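Probable N-acetyl-gamma-glutamyl-phosphate reductase, chloroplastic (Arabidopsis thaliana, PDB 1XYG) probably catalyses the NADPH-dependent reduction of N-acetyl-L-glutamyl 5-phosphate to its semialdehyde, the third step from glutamate to acetylornithine in arginine biosynthesis. Local coordinates at residues Thr28-Val33 with Ser59-Leu64; Arg116-Ala121 with Ile228-Ser233. One frame throughout, in Å; residues are numbered along the deposited sequence.

Overall arrangement
Interaction 1 lies within the NAD-binding domain, where helix 27-37 meets the turn after the short helix 57-60 in a buried apolar contact. Interaction 2 follows later along the chain and is polar: it ties the loop 116-119 of the same domain to helix 224-236 of the dimerisation domain. The two lie on opposite sides of the chain's centre, their own centres 31 Å apart and their nearest atoms about 8 Å apart, so they do not touch. Interaction 2 is the one near the active site, since the side chain of Arg-116 is about 7 Å from that of Cys-163, the residue assigned as catalytic by similarity. Interaction 1 lies away from it.

Interaction 1 (Thr28-Val33 with Ser59-Leu64); sequences TGAEIV and SVFPHL
Ala-30 sets its methyl group over one face of the Phe-61 ring, and Val-33, one helical turn later, meets Leu-64. Both partners on the first side belong to helix 27-37, which follows strand 17-22 and its glycine-rich turn as the first helix of the Rossmann-type NAD-binding domain.

The aromatic part is a CH-pi contact. Ala-30 CB lies 3.9 Å from the centroid of the Phe-61 ring and 19° off its normal, displaced toward the rim, so that its nearest ring atom is Phe-61 CE2 at 3.6 Å. The single methyl of alanine suits this place because it lets the broad ring come close to the helix. The same methyl is also near the plane of the His-63 ring, at its edge, with Ala-30 CB 4.4 Å from His-63 CE1. On one face of that imidazole lies Leu-64 CG, 3.5 Å above the plane, while Phe-61 CD1 sits in plane at its edge.

The aliphatic part joins Val-33 to Leu-64. Val-33 CG1 stands anti to its backbone N (chi1 174°), which directs this branch to the fork of Leu-64; Leu-64 CD1 is 3.9 Å away and Leu-64 CD2 4.1 Å from the same Val-33 CG1. Beta-branched valine can turn CG1 toward Leu-64 while its side chain also packs on Leu-21 of strand 17-22.

Phe-358 of the second subunit packs against Phe-61 and meets the His-63 ring with the planes at about 45°.

No hydrogen bond joins the two segments, and 178 Å² of surface is buried between them, both sides summed. The contact therefore depends on shape, and its cohesion is mainly dispersive and hydrophobic, with only the weak directionality of the CH-pi contact.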
loop_
_atom_site.group_PDB
_atom_site.type_symbol
_atom_site.label_atom_id
_atom_site.label_comp_id
_atom_site.label_asym_id
_atom_site.label_seq_id
_atom_site.Cartn_x
_atom_site.Cartn_y
_atom_site.Cartn_z
ATOM N N THR A 28 12.536 13.908 -9.886
ATOM C CA THR A 28 13.537 13.591 -10.901
ATOM C C THR A 28 14.872 14.209 -10.483
ATOM O O THR A 28 15.932 13.649 -10.745
ATOM C CB THR A 28 13.123 14.094 -12.311
ATOM O OG1 THR A 28 12.877 15.499 -12.279
ATOM C CG2 THR A 28 11.871 13.377 -12.775
ATOM N N GLY A 29 14.809 15.354 -9.812
ATOM C CA GLY A 29 16.023 16.000 -9.345
ATOM C C GLY A 29 16.664 15.144 -8.265
ATOM O O GLY A 29 17.873 14.911 -8.275
ATOM N N ALA A 30 15.845 14.665 -7.330
ATOM C CA ALA A 30 16.332 13.820 -6.247
ATOM C C ALA A 30 16.968 12.565 -6.835
ATOM O O ALA A 30 18.010 12.104 -6.366
ATOM C CB ALA A 30 15.183 13.446 -5.321
ATOM N N GLU A 31 16.339 12.011 -7.868
ATOM C CA GLU A 31 16.875 10.818 -8.518
ATOM C C GLU A 31 18.246 11.082 -9.138
ATOM O O GLU A 31 19.139 10.237 -9.064
ATOM C CB GLU A 31 15.909 10.321 -9.597
ATOM C CG GLU A 31 14.758 9.469 -9.068
ATOM C CD GLU A 31 15.234 8.182 -8.410
ATOM O OE1 GLU A 31 15.625 8.215 -7.227
ATOM O OE2 GLU A 31 15.226 7.136 -9.088
ATOM N N ILE A 32 18.407 12.245 -9.765
ATOM C CA ILE A 32 19.685 12.604 -10.371
ATOM C C ILE A 32 20.742 12.603 -9.273
ATOM O O ILE A 32 21.807 12.005 -9.420
ATOM C CB ILE A 32 19.635 14.012 -11.031
ATOM C CG1 ILE A 32 18.864 13.941 -12.353
ATOM C CG2 ILE A 32 21.037 14.529 -11.287
ATOM C CD1 ILE A 32 19.558 13.119 -13.430
ATOM N N VAL A 33 20.432 13.268 -8.167
ATOM C CA VAL A 33 21.354 13.348 -7.043
ATOM C C VAL A 33 21.669 11.961 -6.498
ATOM O O VAL A 33 22.821 11.661 -6.184
ATOM C CB VAL A 33 20.775 14.236 -5.914
ATOM C CG1 VAL A 33 21.674 14.185 -4.685
ATOM C CG2 VAL A 33 20.635 15.674 -6.403
ATOM N N SER A 59 16.740 19.758 3.940
ATOM C CA SER A 59 15.460 20.397 4.249
ATOM C C SER A 59 14.361 19.901 3.320
ATOM O O SER A 59 13.253 19.602 3.750
ATOM C CB SER A 59 15.577 21.917 4.113
ATOM O OG SER A 59 16.546 22.438 5.009
ATOM N N VAL A 60 14.684 19.821 2.035
ATOM C CA VAL A 60 13.739 19.369 1.015
ATOM C C VAL A 60 13.654 17.842 0.956
ATOM O O VAL A 60 12.563 17.274 0.937
ATOM C CB VAL A 60 14.144 19.913 -0.371
ATOM C CG1 VAL A 60 13.146 19.469 -1.427
ATOM C CG2 VAL A 60 14.227 21.443 -0.319
ATOM N N PHE A 61 14.811 17.188 0.945
ATOM C CA PHE A 61 14.891 15.730 0.889
ATOM C C PHE A 61 15.832 15.214 1.967
ATOM O O PHE A 61 16.990 14.887 1.699
ATOM C CB PHE A 61 15.389 15.275 -0.482
ATOM C CG PHE A 61 14.360 15.395 -1.565
ATOM C CD1 PHE A 61 13.166 14.685 -1.480
ATOM C CD2 PHE A 61 14.580 16.209 -2.676
ATOM C CE1 PHE A 61 12.198 14.779 -2.485
ATOM C CE2 PHE A 61 13.617 16.312 -3.693
ATOM C CZ PHE A 61 12.425 15.592 -3.595
ATOM N N PRO A 62 15.348 15.142 3.211
ATOM C CA PRO A 62 16.175 14.659 4.319
ATOM C C PRO A 62 16.845 13.296 4.099
ATOM O O PRO A 62 17.819 12.962 4.776
ATOM C CB PRO A 62 15.204 14.665 5.505
ATOM C CG PRO A 62 13.863 14.531 4.870
ATOM C CD PRO A 62 13.982 15.436 3.674
ATOM N N HIS A 63 16.339 12.510 3.155
ATOM C CA HIS A 63 16.928 11.201 2.902
ATOM C C HIS A 63 18.310 11.311 2.263
ATOM O O HIS A 63 19.042 10.322 2.170
ATOM C CB HIS A 63 16.023 10.358 1.995
ATOM C CG HIS A 63 16.087 10.726 0.542
ATOM N ND1 HIS A 63 15.437 11.822 0.017
ATOM C CD2 HIS A 63 16.690 10.113 -0.505
ATOM C CE1 HIS A 63 15.632 11.866 -1.289
ATOM N NE2 HIS A 63 16.390 10.839 -1.630
ATOM N N LEU A 64 18.663 12.515 1.826
ATOM C CA LEU A 64 19.954 12.742 1.189
ATOM C C LEU A 64 21.011 13.278 2.149
ATOM O O LEU A 64 22.081 13.716 1.719
ATOM C CB LEU A 64 19.785 13.726 0.029
ATOM C CG LEU A 64 18.965 13.212 -1.152
ATOM C CD1 LEU A 64 18.761 14.331 -2.159
ATOM C CD2 LEU A 64 19.681 12.026 -1.786
#

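Interaction 2 (Arg116-Ala121 with Ile228-Ser233); sequences RLRNIA and IEQGLS
The side-chain amide of Gln-230 bonds to the backbone of Arg-116 and Arg-118 on the loop that leads into helix 120-127. This is an interdomain contact: the loop belongs to the Rossmann-type NAD-binding domain, and Gln-230 to helix 224-236 of the dimerisation domain.

Gln-230 uses both ends of its amide. Its NE2 donates to Arg-116 O at 3.1 Å, with an N-H...O angle of 154°, and its OE1 accepts from Arg-118 N at 3.0 Å with similar straightness. Glutamine suits this place because one flat group supplies both a donor and an acceptor, and the paired bonds fix how the amide is flipped. With CG anti to the backbone N and the chain extended beyond it, the amide reaches well out from the helix. Gln-230 OE1 also passes 3.3 Å from Leu-117 CA. A water between Gln-230 OE1 and Asn-119 N may bridge the two, but it lies only 2.5 Å from Gln-230 OE1, which makes the link doubtful. Leu-117 CD2 comes to 3.8 Å from the same Gln-230 OE1, lending an apolar flank.

The Arg-118 side chain passes at a slant across the amide, CG 3.9 Å from Gln-230 NE2, before it bends; the guanidinium, its plane 38° from that of the amide, forms a salt bridge through NH2 with Asp-234 OD1, one turn further along the helix.

Outside this shell, Arg-116 directs its guanidinium away from Gln-230, to a hydrogen bond with Asn-160 O and a salt bridge with Glu-227, a second link to the same region. Asn-119 is the N-cap of helix 120-127, its OD1 accepting from Glu-122 N. At the Arg-116 carbonyl itself, Gln-230 NE2 arrives tilted 22° from the carbonyl plane.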
loop_
_atom_site.group_PDB
_atom_site.type_symbol
_atom_site.label_atom_id
_atom_site.label_comp_id
_atom_site.label_asym_id
_atom_site.label_seq_id
_atom_site.Cartn_x
_atom_site.Cartn_y
_atom_site.Cartn_z
ATOM N N ARG A 116 11.306 17.711 -27.106
ATOM C CA ARG A 116 11.110 16.381 -27.677
ATOM C C ARG A 116 10.466 16.400 -29.066
ATOM O O ARG A 116 10.865 15.643 -29.949
ATOM C CB ARG A 116 10.258 15.518 -26.736
ATOM C CG ARG A 116 10.866 15.277 -25.343
ATOM C CD ARG A 116 9.955 14.387 -24.479
ATOM N NE ARG A 116 10.368 14.385 -23.077
ATOM C CZ ARG A 116 9.553 14.125 -22.060
ATOM N NH1 ARG A 116 8.275 13.835 -22.288
ATOM N NH2 ARG A 116 10.003 14.189 -20.816
ATOM N N LEU A 117 9.477 17.261 -29.263
ATOM C CA LEU A 117 8.793 17.326 -30.549
ATOM C C LEU A 117 9.541 18.205 -31.557
ATOM O O LEU A 117 9.875 19.349 -31.257
ATOM C CB LEU A 117 7.369 17.857 -30.351
ATOM C CG LEU A 117 6.452 17.024 -29.441
ATOM C CD1 LEU A 117 5.198 17.821 -29.166
ATOM C CD2 LEU A 117 6.088 15.697 -30.085
ATOM N N ARG A 118 9.816 17.681 -32.749
ATOM C CA ARG A 118 10.525 18.476 -33.755
ATOM C C ARG A 118 9.581 19.410 -34.506
ATOM O O ARG A 118 9.983 20.478 -34.960
ATOM C CB ARG A 118 11.236 17.571 -34.757
ATOM C CG ARG A 118 12.100 16.471 -34.164
ATOM C CD ARG A 118 12.502 15.494 -35.254
ATOM N NE ARG A 118 11.313 15.097 -35.995
ATOM C CZ ARG A 118 11.286 14.237 -37.006
ATOM N NH1 ARG A 118 12.395 13.649 -37.434
ATOM N NH2 ARG A 118 10.130 13.960 -37.590
ATOM N N ASN A 119 8.326 19.004 -34.641
ATOM C CA ASN A 119 7.346 19.831 -35.325
ATOM C C ASN A 119 6.832 20.920 -34.390
ATOM O O ASN A 119 6.132 20.633 -33.423
ATOM C CB ASN A 119 6.182 18.981 -35.823
ATOM C CG ASN A 119 5.239 19.769 -36.675
ATOM O OD1 ASN A 119 4.705 20.793 -36.244
ATOM N ND2 ASN A 119 5.035 19.316 -37.902
ATOM N N ILE A 120 7.180 22.166 -34.698
ATOM C CA ILE A 120 6.795 23.321 -33.894
ATOM C C ILE A 120 5.289 23.484 -33.677
ATOM O O ILE A 120 4.834 23.677 -32.548
ATOM C CB ILE A 120 7.375 24.602 -34.524
ATOM C CG1 ILE A 120 8.896 24.452 -34.639
ATOM C CG2 ILE A 120 7.026 25.831 -33.694
ATOM C CD1 ILE A 120 9.591 24.130 -33.320
ATOM N N ALA A 121 4.522 23.436 -34.761
ATOM C CA ALA A 121 3.065 23.572 -34.682
ATOM C C ALA A 121 2.502 22.489 -33.759
ATOM O O ALA A 121 1.546 22.705 -33.012
ATOM C CB ALA A 121 2.440 23.429 -36.083
ATOM N N ILE A 228 4.999 9.774 -28.788
ATOM C CA ILE A 228 4.941 8.371 -29.166
ATOM C C ILE A 228 4.816 8.222 -30.682
ATOM O O ILE A 228 5.565 7.471 -31.307
ATOM C CB ILE A 228 3.731 7.676 -28.510
ATOM C CG1 ILE A 228 3.955 7.532 -27.006
ATOM C CG2 ILE A 228 3.487 6.323 -29.170
ATOM C CD1 ILE A 228 2.698 7.179 -26.253
ATOM N N GLU A 229 3.863 8.942 -31.265
ATOM C CA GLU A 229 3.630 8.872 -32.701
ATOM C C GLU A 229 4.815 9.380 -33.528
ATOM O O GLU A 229 5.090 8.855 -34.608
ATOM C CB GLU A 229 2.349 9.635 -33.067
ATOM C CG GLU A 229 1.115 9.147 -32.318
ATOM C CD GLU A 229 -0.176 9.715 -32.876
ATOM O OE1 GLU A 229 -0.126 10.809 -33.480
ATOM O OE2 GLU A 229 -1.243 9.077 -32.701
ATOM N N GLN A 230 5.518 10.389 -33.024
ATOM C CA GLN A 230 6.678 10.926 -33.738
ATOM C C GLN A 230 7.721 9.824 -33.917
ATOM O O GLN A 230 8.199 9.577 -35.023
ATOM C CB GLN A 230 7.293 12.103 -32.970
ATOM C CG GLN A 230 8.545 12.670 -33.623
ATOM C CD GLN A 230 9.131 13.845 -32.860
ATOM O OE1 GLN A 230 8.588 14.950 -32.879
ATOM N NE2 GLN A 230 10.243 13.607 -32.179
ATOM N N GLY A 231 8.067 9.156 -32.823
ATOM C CA GLY A 231 9.045 8.083 -32.896
ATOM C C GLY A 231 8.613 6.939 -33.795
ATOM O O GLY A 231 9.406 6.437 -34.590
ATOM N N LEU A 232 7.359 6.516 -33.675
ATOM C CA LEU A 232 6.857 5.423 -34.496
ATOM C C LEU A 232 6.732 5.841 -35.962
ATOM O O LEU A 232 7.053 5.072 -36.865
ATOM C CB LEU A 232 5.503 4.938 -33.976
ATOM C CG LEU A 232 5.464 4.479 -32.516
ATOM C CD1 LEU A 232 4.122 3.806 -32.248
ATOM C CD2 LEU A 232 6.618 3.523 -32.220
ATOM N N SER A 233 6.268 7.061 -36.199
ATOM C CA SER A 233 6.120 7.547 -37.567
ATOM C C SER A 233 7.464 7.591 -38.287
ATOM O O SER A 233 7.554 7.242 -39.465
ATOM C CB SER A 233 5.491 8.944 -37.586
ATOM O OG SER A 233 4.140 8.905 -37.167
HETATM O O HOH W 1 6.909 16.180 -34.265
#